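PDB 5I2U: cellulase from Soil metagenome, which probably hydrolyses the beta-1,4-glucosidic bonds of cellulose as a halotolerant glycoside hydrolase of family 5. Local coordinates for residues H130-Y135 with W161-Y166; I192-P197 with I217-H222; E171-S176 with A207-R212; G58-W63 with V282-S287; A226-W231 with S254-D259. All blocks are in the same frame, centred on the assembly; numbering follows the deposited sequence.

Contact 1: H130-Y135 with W161-Y166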
# COMPACT_ATOMS: atom_id res chain seq x y z
N HIS A 130 3.46 -3.21 -8.71
CA HIS A 130 4.66 -3.20 -7.89
C HIS A 130 5.92 -3.13 -8.77
O HIS A 130 6.65 -4.12 -8.94
CB HIS A 130 4.65 -4.40 -6.94
CG HIS A 130 5.52 -4.23 -5.74
ND1 HIS A 130 5.08 -3.63 -4.58
CD2 HIS A 130 6.79 -4.61 -5.51
CE1 HIS A 130 6.05 -3.63 -3.69
NE2 HIS A 130 7.10 -4.22 -4.23
N ALA A 131 6.15 -1.94 -9.30
CA ALA A 131 7.20 -1.65 -10.24
C ALA A 131 8.19 -0.66 -9.65
O ALA A 131 7.81 0.19 -8.83
CB ALA A 131 6.60 -1.03 -11.50
N HIS A 132 9.44 -0.79 -10.07
CA HIS A 132 10.45 0.27 -9.93
C HIS A 132 10.64 1.03 -11.25
O HIS A 132 10.68 2.26 -11.25
CB HIS A 132 11.81 -0.30 -9.51
CG HIS A 132 11.84 -0.85 -8.12
ND1 HIS A 132 11.55 -0.09 -7.01
CD2 HIS A 132 12.17 -2.08 -7.66
CE1 HIS A 132 11.68 -0.84 -5.93
NE2 HIS A 132 12.06 -2.05 -6.29
N ASN A 133 10.76 0.28 -12.35
CA ASN A 133 10.88 0.89 -13.67
C ASN A 133 9.52 1.39 -14.17
O ASN A 133 8.49 1.10 -13.57
CB ASN A 133 11.50 -0.10 -14.66
CG ASN A 133 12.92 -0.47 -14.29
OD1 ASN A 133 13.84 0.35 -14.42
ND2 ASN A 133 13.12 -1.69 -13.79
N LYS A 134 9.56 2.15 -15.26
CA LYS A 134 8.37 2.75 -15.86
C LYS A 134 7.77 1.83 -16.94
O LYS A 134 8.43 1.55 -17.94
CB LYS A 134 8.72 4.11 -16.47
CG LYS A 134 7.50 4.96 -16.78
CD LYS A 134 7.87 6.29 -17.38
CE LYS A 134 8.09 6.16 -18.87
NZ LYS A 134 8.90 7.30 -19.34
N TYR A 135 6.53 1.39 -16.73
CA TYR A 135 5.83 0.45 -17.63
C TYR A 135 4.45 0.99 -17.99
O TYR A 135 3.40 0.42 -17.62
CB TYR A 135 5.70 -0.91 -16.95
CG TYR A 135 7.01 -1.55 -16.59
CD1 TYR A 135 7.89 -2.01 -17.59
CD2 TYR A 135 7.40 -1.71 -15.26
CE1 TYR A 135 9.10 -2.61 -17.27
CE2 TYR A 135 8.60 -2.33 -14.93
CZ TYR A 135 9.45 -2.77 -15.93
OH TYR A 135 10.65 -3.38 -15.60
N TRP A 161 2.09 2.93 -9.26
CA TRP A 161 3.52 2.72 -9.45
C TRP A 161 4.20 2.68 -8.09
O TRP A 161 4.47 3.73 -7.49
CB TRP A 161 4.10 3.85 -10.31
CG TRP A 161 5.52 3.66 -10.75
CD1 TRP A 161 6.41 2.71 -10.33
CD2 TRP A 161 6.22 4.47 -11.69
NE1 TRP A 161 7.61 2.88 -10.95
CE2 TRP A 161 7.53 3.95 -11.79
CE3 TRP A 161 5.87 5.59 -12.46
CZ2 TRP A 161 8.50 4.50 -12.65
CZ3 TRP A 161 6.83 6.15 -13.30
CH2 TRP A 161 8.13 5.60 -13.39
N ASN A 162 4.47 1.46 -7.62
CA ASN A 162 4.97 1.22 -6.27
C ASN A 162 6.06 2.21 -5.83
O ASN A 162 5.84 3.03 -4.96
CB ASN A 162 5.50 -0.20 -6.14
CG ASN A 162 6.29 -0.43 -4.86
OD1 ASN A 162 5.89 -0.00 -3.79
ND2 ASN A 162 7.43 -1.08 -4.98
N GLU A 163 7.22 2.10 -6.46
CA GLU A 163 8.39 2.85 -6.04
C GLU A 163 9.20 3.22 -7.27
O GLU A 163 10.10 2.49 -7.67
CB GLU A 163 9.24 2.02 -5.07
CG GLU A 163 8.81 2.12 -3.61
CD GLU A 163 9.74 1.39 -2.66
OE1 GLU A 163 10.65 0.67 -3.08
OE2 GLU A 163 9.53 1.52 -1.45
N PRO A 164 8.85 4.36 -7.90
CA PRO A 164 9.75 4.90 -8.89
C PRO A 164 11.09 5.23 -8.21
O PRO A 164 11.09 5.82 -7.13
CB PRO A 164 9.05 6.18 -9.37
CG PRO A 164 7.67 6.14 -8.82
CD PRO A 164 7.68 5.21 -7.65
N ASP A 165 12.20 4.79 -8.81
CA ASP A 165 13.54 5.07 -8.26
C ASP A 165 14.20 6.29 -8.94
O ASP A 165 13.98 7.43 -8.49
CB ASP A 165 14.47 3.82 -8.21
CG ASP A 165 14.44 2.97 -9.49
OD1 ASP A 165 14.14 3.50 -10.59
OD2 ASP A 165 14.75 1.76 -9.38
N TYR A 166 14.94 6.08 -10.02
CA TYR A 166 15.81 7.11 -10.60
C TYR A 166 15.10 7.76 -11.81
O TYR A 166 15.29 7.38 -12.97
CB TYR A 166 17.17 6.52 -10.96
CG TYR A 166 17.74 5.64 -9.86
CD1 TYR A 166 18.38 6.19 -8.74
CD2 TYR A 166 17.63 4.24 -9.93
CE1 TYR A 166 18.91 5.38 -7.74
CE2 TYR A 166 18.15 3.43 -8.94
CZ TYR A 166 18.79 4.00 -7.84
OH TYR A 166 19.28 3.17 -6.86
O HOH W 1 14.81 1.10 -12.08
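With its CG set opposite the backbone N (chi1 -172°), Trp161 slides its indole beneath Ala131 to Lys134; Asn162, turned likewise (chi1 168°), lays its amide over one face of the His130 ring, the two planes only 14° apart. Ala131 O, at the indole edge, is 3.2 Å from Trp161 CD1. His132 O, also at that edge, takes a weak hydrogen bond of 3.1 Å from Trp161 NE1. Lys134 CB approaches obliquely, 3.5 Å from Trp161 CH2. Pro164 CG covers one indole face. A leucine in place of Trp161 would lack the NE1 donor and is likely to leave His132 O without that mate and a gap below Lys134. Glu163 N reaches Ala131 O at 3.1 Å, while His132 ND1 returns a bond of 3.0 Å to a lone pair of Glu163 O, near its own ring plane. A water links Asn133 OD1 to Asp165 OD2. Asp128 holds His130 ND1, Arg89 the Asn162 OD1, and His222 the Glu163 OE2. Asn162-Glu163-Pro164, in the loop following strand 156-159, is consistent with the Asn-Glu-Pro signature of family 5, whose glutamate acts as acid/base at the mouth of the TIM barrel.

Contact 2: I192-P197 with I217-H222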
# COMPACT_ATOMS: atom_id res chain seq x y z
N ILE A 192 -6.91 6.62 -5.98
CA ILE A 192 -5.71 6.28 -6.73
C ILE A 192 -4.53 6.82 -5.97
O ILE A 192 -4.47 8.03 -5.70
CB ILE A 192 -5.69 6.89 -8.14
CG1 ILE A 192 -6.90 6.43 -8.96
CG2 ILE A 192 -4.39 6.49 -8.84
CD1 ILE A 192 -7.13 7.21 -10.26
N LEU A 193 -3.58 5.95 -5.64
CA LEU A 193 -2.39 6.35 -4.92
C LEU A 193 -1.26 6.53 -5.91
O LEU A 193 -1.03 5.66 -6.75
CB LEU A 193 -2.04 5.31 -3.88
CG LEU A 193 -3.13 4.89 -2.88
CD1 LEU A 193 -2.50 3.95 -1.87
CD2 LEU A 193 -3.78 6.07 -2.17
N VAL A 194 -0.53 7.64 -5.78
CA VAL A 194 0.48 8.04 -6.77
C VAL A 194 1.88 8.06 -6.16
O VAL A 194 2.13 8.78 -5.21
CB VAL A 194 0.17 9.44 -7.34
CG1 VAL A 194 1.28 9.93 -8.28
CG2 VAL A 194 -1.17 9.41 -8.06
N GLY A 195 2.77 7.27 -6.74
CA GLY A 195 4.14 7.19 -6.30
C GLY A 195 4.95 8.37 -6.79
O GLY A 195 4.52 9.09 -7.69
N SER A 196 6.13 8.53 -6.20
CA SER A 196 7.06 9.59 -6.58
C SER A 196 8.50 9.07 -6.52
O SER A 196 8.75 8.02 -5.91
CB SER A 196 6.86 10.82 -5.69
OG SER A 196 7.10 10.54 -4.33
N PRO A 197 9.45 9.80 -7.16
CA PRO A 197 10.81 9.26 -7.27
C PRO A 197 11.54 9.10 -5.94
O PRO A 197 11.13 9.66 -4.92
CB PRO A 197 11.53 10.26 -8.19
CG PRO A 197 10.46 11.07 -8.83
CD PRO A 197 9.33 11.09 -7.86
N ILE A 217 -7.31 11.42 -5.36
CA ILE A 217 -5.98 10.85 -5.41
C ILE A 217 -5.20 11.25 -4.16
O ILE A 217 -5.50 12.28 -3.53
CB ILE A 217 -5.21 11.21 -6.70
CG1 ILE A 217 -4.69 12.65 -6.69
CG2 ILE A 217 -6.09 10.96 -7.92
CD1 ILE A 217 -3.51 12.83 -7.63
N MET A 218 -4.23 10.41 -3.80
CA MET A 218 -3.24 10.72 -2.78
C MET A 218 -1.87 10.31 -3.27
O MET A 218 -1.74 9.52 -4.20
CB MET A 218 -3.56 10.01 -1.47
CG MET A 218 -5.01 10.15 -1.04
SD MET A 218 -5.33 9.40 0.56
CE MET A 218 -4.76 10.70 1.68
N TYR A 219 -0.86 10.87 -2.63
CA TYR A 219 0.52 10.59 -2.96
C TYR A 219 1.13 9.66 -1.91
O TYR A 219 0.86 9.82 -0.72
CB TYR A 219 1.29 11.90 -3.08
CG TYR A 219 0.73 12.77 -4.19
CD1 TYR A 219 1.18 12.63 -5.51
CD2 TYR A 219 -0.28 13.70 -3.94
CE1 TYR A 219 0.67 13.42 -6.52
CE2 TYR A 219 -0.80 14.50 -4.95
CZ TYR A 219 -0.32 14.36 -6.23
OH TYR A 219 -0.85 15.14 -7.24
N THR A 220 1.93 8.69 -2.35
CA THR A 220 2.47 7.72 -1.43
C THR A 220 3.76 8.21 -0.82
O THR A 220 4.48 9.05 -1.40
CB THR A 220 2.60 6.31 -2.03
OG1 THR A 220 3.48 6.34 -3.15
CG2 THR A 220 1.23 5.79 -2.46
N MET A 221 4.03 7.69 0.37
CA MET A 221 5.32 7.86 1.02
C MET A 221 5.69 6.52 1.62
O MET A 221 4.85 5.89 2.24
CB MET A 221 5.26 8.95 2.09
CG MET A 221 6.61 9.36 2.66
SD MET A 221 7.16 8.39 4.08
CE MET A 221 6.09 9.04 5.36
N HIS A 222 6.94 6.09 1.42
CA HIS A 222 7.46 4.86 2.02
C HIS A 222 8.62 5.15 2.96
O HIS A 222 9.55 5.87 2.61
CB HIS A 222 7.92 3.88 0.94
CG HIS A 222 6.80 3.33 0.09
ND1 HIS A 222 7.02 2.36 -0.85
CD2 HIS A 222 5.48 3.60 0.05
CE1 HIS A 222 5.88 2.05 -1.44
NE2 HIS A 222 4.93 2.79 -0.91
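Val194 is gripped through both ends of its backbone: its N donates to Met218 O at 2.7 Å and its O accepts from Thr220 N at 2.9 Å. Met218 N completes the ladder with Ile192 O at 3.1 Å. On one side of the sheet Val194 CB lies 3.8 Å from Tyr219 CD1, the two side chains running alongside each other, and Val194 CG2 meets the end of Ile217 at CD1. On the other side Leu193 CD2 packs beside Met218 CB at 4.0 Å. Thr220 has its OG1 between backbone N and carbonyl carbon (chi1 61°), which leaves CG2 to press on Leu193 CB at 3.6 Å while OG1 lies 3.3 Å from Gly195 CA. This is parallel pairing of adjacent barrel strands, 192-194 and 217-224, joined by a beta-alpha-beta crossover through the short helices 197-200 and 203-208. Farther out, Ile183 and Ser176 of helix 169-186 back Ile192 and Val194 respectively, and Tyr219 OH is held by Ile211 N. Leu193 instead meets Ile157 and Phe247 of other barrel strands. Asp200 OD1 takes the N-H of Ser196, whose buried OG has no partner in the model.

Contact 3: E171-S176 with A207-R212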
# COMPACT_ATOMS: atom_id res chain seq x y z
N GLU A 171 8.54 13.07 -15.27
CA GLU A 171 8.32 11.82 -16.00
C GLU A 171 7.31 10.89 -15.29
O GLU A 171 6.54 10.17 -15.95
CB GLU A 171 9.65 11.09 -16.20
CG GLU A 171 9.60 9.92 -17.16
CD GLU A 171 10.97 9.31 -17.44
OE1 GLU A 171 11.99 9.84 -16.95
OE2 GLU A 171 11.02 8.27 -18.14
N VAL A 172 7.32 10.93 -13.96
CA VAL A 172 6.41 10.14 -13.15
C VAL A 172 5.02 10.78 -13.13
O VAL A 172 4.01 10.08 -13.10
CB VAL A 172 6.95 9.94 -11.71
CG1 VAL A 172 5.97 9.11 -10.87
CG2 VAL A 172 8.31 9.26 -11.73
N LYS A 173 4.97 12.11 -13.14
CA LYS A 173 3.69 12.84 -13.24
C LYS A 173 2.97 12.57 -14.55
O LYS A 173 1.76 12.47 -14.57
CB LYS A 173 3.93 14.35 -13.09
CG LYS A 173 2.67 15.21 -12.93
CD LYS A 173 3.01 16.68 -13.13
CE LYS A 173 1.83 17.59 -12.88
NZ LYS A 173 1.91 18.83 -13.70
N THR A 174 3.73 12.49 -15.65
CA THR A 174 3.16 12.22 -16.98
C THR A 174 2.55 10.82 -17.01
O THR A 174 1.40 10.66 -17.39
CB THR A 174 4.22 12.35 -18.08
OG1 THR A 174 4.89 13.62 -17.96
CG2 THR A 174 3.59 12.23 -19.48
N TYR A 175 3.34 9.83 -16.59
CA TYR A 175 2.87 8.46 -16.41
C TYR A 175 1.58 8.42 -15.61
O TYR A 175 0.62 7.74 -15.97
CB TYR A 175 3.96 7.65 -15.70
CG TYR A 175 3.60 6.26 -15.18
CD1 TYR A 175 2.82 6.09 -14.02
CD2 TYR A 175 4.10 5.12 -15.79
CE1 TYR A 175 2.52 4.84 -13.52
CE2 TYR A 175 3.80 3.85 -15.30
CZ TYR A 175 3.01 3.71 -14.16
OH TYR A 175 2.72 2.46 -13.66
N SER A 176 1.59 9.18 -14.51
CA SER A 176 0.47 9.20 -13.58
C SER A 176 -0.78 9.85 -14.16
O SER A 176 -1.87 9.30 -14.03
CB SER A 176 0.89 9.90 -12.28
OG SER A 176 1.86 9.11 -11.64
N ALA A 207 5.01 18.59 -4.23
CA ALA A 207 4.48 19.85 -3.66
C ALA A 207 4.59 21.03 -4.63
O ALA A 207 3.64 21.79 -4.78
CB ALA A 207 5.19 20.17 -2.35
N GLU A 208 5.74 21.12 -5.31
CA GLU A 208 6.01 22.17 -6.29
C GLU A 208 5.25 22.03 -7.62
O GLU A 208 4.96 23.04 -8.26
CB GLU A 208 7.51 22.26 -6.56
CG GLU A 208 8.27 22.97 -5.45
CD GLU A 208 8.00 24.47 -5.45
OE1 GLU A 208 8.37 25.13 -6.45
OE2 GLU A 208 7.40 24.97 -4.47
N ASP A 209 4.93 20.80 -8.02
CA ASP A 209 4.31 20.50 -9.31
C ASP A 209 3.25 19.35 -9.20
O ASP A 209 3.44 18.27 -9.77
CB ASP A 209 5.44 20.14 -10.30
CG ASP A 209 4.96 19.90 -11.73
OD1 ASP A 209 3.92 20.46 -12.16
OD2 ASP A 209 5.66 19.16 -12.45
N PRO A 210 2.14 19.59 -8.50
CA PRO A 210 1.15 18.52 -8.33
C PRO A 210 0.29 18.27 -9.56
O PRO A 210 0.21 19.12 -10.44
CB PRO A 210 0.27 19.04 -7.18
CG PRO A 210 0.35 20.52 -7.31
CD PRO A 210 1.77 20.79 -7.73
N ILE A 211 -0.38 17.12 -9.57
CA ILE A 211 -1.35 16.80 -10.62
C ILE A 211 -2.63 17.60 -10.35
O ILE A 211 -3.16 17.59 -9.24
CB ILE A 211 -1.69 15.29 -10.65
CG1 ILE A 211 -0.41 14.46 -10.87
CG2 ILE A 211 -2.68 14.97 -11.76
CD1 ILE A 211 -0.58 12.98 -10.58
N ARG A 212 -3.14 18.28 -11.38
CA ARG A 212 -4.26 19.20 -11.24
C ARG A 212 -5.51 18.63 -11.90
O ARG A 212 -5.43 17.69 -12.71
CB ARG A 212 -3.90 20.54 -11.86
CG ARG A 212 -2.77 21.24 -11.12
CD ARG A 212 -2.16 22.38 -11.93
NE ARG A 212 -1.23 23.15 -11.10
CZ ARG A 212 0.03 22.81 -10.80
NH1 ARG A 212 0.57 21.67 -11.25
NH2 ARG A 212 0.76 23.61 -10.03
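Lys173 NZ stands at the edge of the Arg212 guanidinium, 4.0 Å from NH1 and near the guanidinium plane, while Pro210 CG lies over one face of that group, offset toward its rim. The second flat group, the Asp209 carboxylate, is approached from above: Lys173 NZ meets OD1 at 3.0 Å, 40° out of the carboxylate plane. The three residues form a salt-bridge network on the outside of the TIM barrel, linking helix 169-186 to the loop that leaves helix 203-208. Arg212 NH1 leans toward the same oxygen, Asp209 OD1, in a long ion pair of 3.7 Å; the carboxylate probably balances the two cations. A first torsion of -170° starts the stretched chain of Lys173, which carries NZ to Asp209 and crosses that side chain at about a right angle. On the way its CE passes 3.3 Å from Pro210 O, and its CG slides by Ile211 CG1 at 3.8 Å. Beneath this charged rim Ile211 turns CD1 onto Ser176 CB, again 3.8 Å away. Trp169 NE1 holds Asp209 O. Ser176 OG bonds back to Val172 O at 2.8 Å, from the face of that carbonyl opposite the one used by Ser176 N.

Contact 4: G58-W63 with V282-S287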
# COMPACT_ATOMS: atom_id res chain seq x y z
N GLY A 58 -3.02 -1.48 8.14
CA GLY A 58 -2.94 -2.88 7.75
C GLY A 58 -1.57 -3.33 7.29
O GLY A 58 -0.55 -2.77 7.69
N ALA A 59 -1.56 -4.36 6.45
CA ALA A 59 -0.34 -5.05 6.06
C ALA A 59 -0.34 -5.38 4.56
O ALA A 59 -1.38 -5.67 3.99
CB ALA A 59 -0.19 -6.32 6.88
N SER A 60 0.84 -5.30 3.94
CA SER A 60 1.05 -5.66 2.55
C SER A 60 1.60 -7.07 2.42
O SER A 60 2.53 -7.44 3.14
CB SER A 60 2.03 -4.70 1.90
OG SER A 60 2.14 -4.95 0.50
N LEU A 61 1.02 -7.84 1.51
CA LEU A 61 1.65 -9.08 1.06
C LEU A 61 2.89 -8.63 0.32
O LEU A 61 2.97 -7.49 -0.14
CB LEU A 61 0.74 -9.88 0.13
CG LEU A 61 -0.63 -10.28 0.70
CD1 LEU A 61 -1.48 -11.00 -0.34
CD2 LEU A 61 -0.48 -11.17 1.93
N GLY A 62 3.90 -9.49 0.26
CA GLY A 62 5.11 -9.16 -0.48
C GLY A 62 4.92 -9.44 -1.96
O GLY A 62 3.90 -9.99 -2.38
N TRP A 63 5.91 -9.06 -2.75
CA TRP A 63 6.00 -9.41 -4.17
C TRP A 63 5.30 -10.75 -4.42
O TRP A 63 5.74 -11.76 -3.88
CB TRP A 63 7.45 -9.57 -4.61
CG TRP A 63 8.34 -8.41 -4.44
CD1 TRP A 63 8.92 -7.98 -3.28
CD2 TRP A 63 8.81 -7.53 -5.46
NE1 TRP A 63 9.68 -6.87 -3.51
CE2 TRP A 63 9.64 -6.57 -4.84
CE3 TRP A 63 8.59 -7.44 -6.84
CZ2 TRP A 63 10.27 -5.56 -5.55
CZ3 TRP A 63 9.20 -6.41 -7.54
CH2 TRP A 63 10.04 -5.48 -6.90
N VAL A 282 0.43 1.05 5.87
CA VAL A 282 0.46 -0.37 5.53
C VAL A 282 1.88 -0.90 5.78
O VAL A 282 2.85 -0.42 5.18
CB VAL A 282 0.06 -0.60 4.07
CG1 VAL A 282 -0.26 -2.07 3.81
CG2 VAL A 282 -1.16 0.26 3.70
N ALA A 283 1.98 -1.89 6.67
CA ALA A 283 3.29 -2.46 7.04
C ALA A 283 3.71 -3.58 6.07
O ALA A 283 2.87 -4.40 5.67
CB ALA A 283 3.25 -2.96 8.47
N TRP A 284 5.01 -3.63 5.75
CA TRP A 284 5.63 -4.61 4.81
C TRP A 284 6.62 -5.55 5.54
O TRP A 284 7.44 -5.05 6.31
CB TRP A 284 6.39 -3.82 3.76
CG TRP A 284 7.20 -4.59 2.75
CD1 TRP A 284 8.48 -5.06 2.89
CD2 TRP A 284 6.79 -4.94 1.43
NE1 TRP A 284 8.88 -5.71 1.75
CE2 TRP A 284 7.86 -5.65 0.83
CE3 TRP A 284 5.61 -4.76 0.69
CZ2 TRP A 284 7.80 -6.15 -0.48
CZ3 TRP A 284 5.55 -5.25 -0.61
CH2 TRP A 284 6.65 -5.93 -1.18
N SER A 285 6.62 -6.87 5.33
CA SER A 285 5.75 -7.64 4.43
C SER A 285 5.34 -8.95 5.07
O SER A 285 6.10 -9.56 5.85
CB SER A 285 6.44 -7.96 3.09
OG SER A 285 7.67 -8.64 3.26
N VAL A 286 4.15 -9.40 4.66
CA VAL A 286 3.62 -10.71 5.06
C VAL A 286 4.28 -11.72 4.14
O VAL A 286 3.77 -12.03 3.06
CB VAL A 286 2.09 -10.79 4.95
CG1 VAL A 286 1.60 -12.15 5.39
CG2 VAL A 286 1.42 -9.68 5.77
N SER A 287 5.43 -12.20 4.58
CA SER A 287 6.31 -13.05 3.80
C SER A 287 7.25 -13.77 4.79
O SER A 287 7.28 -13.43 5.97
CB SER A 287 7.11 -12.20 2.80
OG SER A 287 7.88 -11.16 3.43
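From CB, Trp284 turns its CG trans to its own N (chi1 176°), which carries the indole toward Ser60 and Gly62. CE3 comes first, 3.5 Å from Ser60 OG, which lies near the ring plane. CZ3 passes Leu61 O at 3.4 Å. CH2 reaches Gly62 CA at 3.6 Å, the glycine lying over one ring face in a CH-pi contact, and CZ2 meets Trp63 CD1 at 3.5 Å, the two indole planes 80° apart. An alanine at Trp284 would remove all of these contacts and is likely to open a gap beside Gly62 and leave the Trp63 ring less firmly held. The backbones pair in parallel, strand 281-286 against strand 57-61, the seam that closes the eight-stranded TIM barrel. Ala283 N donates to Gly58 O at 2.9 Å and Ser60 N to Ala283 O at 2.8 Å. A cis peptide then joins Trp284 to Ser285, a non-proline cis bond also known in family 5 relatives; beyond it Ser60 O accepts from Val286 N at 3.0 Å. On the sheet side away from Trp284, Val286 packs on Ala59 CB and Leu61 CD2. Ser60 OG donates to Leu61 O at 2.7 Å and also bonds Arg89, while the His130 ring meets Trp284 with nearly parallel planes.

Contact 5: A226-W231 with S254-D259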
# COMPACT_ATOMS: atom_id res chain seq x y z
N ALA A 226 14.49 2.09 10.57
CA ALA A 226 15.90 1.96 10.97
C ALA A 226 16.88 2.69 10.04
O ALA A 226 18.06 2.78 10.35
CB ALA A 226 16.27 0.49 11.09
N THR A 227 16.39 3.18 8.89
CA THR A 227 17.21 3.88 7.90
C THR A 227 16.84 5.35 7.79
O THR A 227 17.71 6.22 7.89
CB THR A 227 17.04 3.23 6.52
OG1 THR A 227 17.31 1.83 6.62
CG2 THR A 227 17.99 3.85 5.49
N HIS A 228 15.55 5.62 7.58
CA HIS A 228 15.09 6.95 7.22
C HIS A 228 14.79 7.74 8.49
O HIS A 228 13.85 7.43 9.23
CB HIS A 228 13.89 6.85 6.28
CG HIS A 228 14.21 6.16 4.98
ND1 HIS A 228 13.47 5.10 4.49
CD2 HIS A 228 15.20 6.37 4.08
CE1 HIS A 228 13.99 4.69 3.35
NE2 HIS A 228 15.04 5.44 3.08
N GLU A 229 15.60 8.77 8.71
CA GLU A 229 15.54 9.60 9.92
C GLU A 229 14.46 10.69 9.82
O GLU A 229 13.61 10.66 8.91
CB GLU A 229 16.93 10.18 10.20
CG GLU A 229 17.96 9.09 10.47
CD GLU A 229 19.34 9.63 10.80
OE1 GLU A 229 19.62 10.82 10.51
OE2 GLU A 229 20.14 8.83 11.35
N ALA A 230 14.46 11.63 10.77
CA ALA A 230 13.42 12.66 10.92
C ALA A 230 13.13 13.53 9.70
O ALA A 230 12.01 13.99 9.53
CB ALA A 230 13.74 13.55 12.12
N TRP A 231 14.13 13.76 8.85
CA TRP A 231 13.95 14.57 7.64
C TRP A 231 12.72 14.17 6.81
O TRP A 231 11.96 15.04 6.37
CB TRP A 231 15.21 14.57 6.77
CG TRP A 231 15.67 13.22 6.27
CD1 TRP A 231 16.55 12.37 6.89
CD2 TRP A 231 15.31 12.59 5.04
NE1 TRP A 231 16.74 11.25 6.12
CE2 TRP A 231 15.99 11.36 4.98
CE3 TRP A 231 14.47 12.95 3.97
CZ2 TRP A 231 15.86 10.47 3.90
CZ3 TRP A 231 14.33 12.07 2.90
CH2 TRP A 231 15.03 10.85 2.87
N SER A 254 12.21 -2.33 9.86
CA SER A 254 13.53 -2.78 9.42
C SER A 254 14.33 -1.63 8.76
O SER A 254 13.89 -0.48 8.74
CB SER A 254 13.37 -3.94 8.43
OG SER A 254 12.87 -3.47 7.18
N GLU A 255 15.51 -1.95 8.22
CA GLU A 255 16.26 -1.02 7.37
C GLU A 255 15.68 -1.03 5.95
O GLU A 255 14.87 -1.90 5.62
CB GLU A 255 17.77 -1.34 7.39
CG GLU A 255 18.40 -1.31 8.79
CD GLU A 255 19.91 -1.59 8.81
OE1 GLU A 255 20.62 -1.34 7.81
OE2 GLU A 255 20.39 -2.06 9.86
N ALA A 256 16.10 -0.07 5.13
CA ALA A 256 15.48 0.17 3.80
C ALA A 256 15.57 -1.01 2.82
O ALA A 256 14.66 -1.21 2.00
CB ALA A 256 16.07 1.42 3.16
N ASN A 257 16.62 -1.82 2.92
CA ASN A 257 16.72 -3.04 2.11
C ASN A 257 15.78 -4.20 2.54
O ASN A 257 15.71 -5.21 1.85
CB ASN A 257 18.18 -3.50 2.01
CG ASN A 257 18.75 -4.04 3.32
OD1 ASN A 257 18.18 -3.87 4.40
ND2 ASN A 257 19.89 -4.70 3.23
N GLY A 258 15.05 -4.03 3.65
CA GLY A 258 14.15 -5.06 4.17
C GLY A 258 14.80 -5.95 5.21
O GLY A 258 14.17 -6.86 5.72
N ASP A 259 16.06 -5.67 5.53
CA ASP A 259 16.84 -6.48 6.48
C ASP A 259 17.53 -5.56 7.51
O ASP A 259 17.06 -4.45 7.73
CB ASP A 259 17.85 -7.35 5.71
CG ASP A 259 18.17 -8.66 6.42
OD1 ASP A 259 17.58 -8.95 7.49
OD2 ASP A 259 19.03 -9.40 5.91
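Two loops that follow neighbouring strands of the TIM barrel, 217-224 and 246-252, meet here: Ser254 and the first residues of the type I beta turn Glu255-Gly258 meet Ala226 and Thr227. Two hydrogen bonds join them. Ala226 N donates to Ser254 O at 3.2 Å. In return Ala256 N donates to Thr227 OG1 at 2.7 Å, a short bond bent to 142° at the hydrogen. The threonine hydroxyl is placed for this by its first torsion (chi1 -54°), with OG1 beside the backbone N and opposite the carbonyl carbon, which also brings it against Glu255 CA and CB. Carbon contacts lie beside the bonds: Ala226 CB touches Glu255 CG at 3.6 Å, Thr227 CG2 comes against Ala256 CB, and His228 CE1 lies 3.9 Å from that same methyl. The turn is held from within. Glu255 O is gripped from opposite faces of its plane by Gly258 N at 2.9 Å and Ser254 OG at 3.0 Å, and Asn257 OD1 accepts from Asp259 N at 3.0 Å in an Asx turn. Glu255 OE2 is taken up by Arg261 N. The contact lies at the surface, its first loop leading into helix 230-241 and its second toward helix 264-276; Tyr270 of the latter helix bonds His228 O, while the far side of the turn joins the loop after strand 281-286 through Gly258 with Cys293 and Asp259 with Thr292.

In the fold
From the N terminus, residues 58-63 on the first barrel strand wait longest for their partner: contact 4 closes only at 282-287 on the last, and the other four contacts all lie within its loop. Contact 1 comes first among them, joining the loops after the third and fourth strands. Contacts 2 and 3 open after it and cross, their segments alternating, which locks helix 169-186, two adjacent strands and the loop after helix 203-208 together. Contact 5 follows in series, tying the loops after the sixth and seventh strands. In space contact 1 touches contacts 2, 3 and 4, and contacts 2 and 3 also touch each other, while contact 5 stands apart.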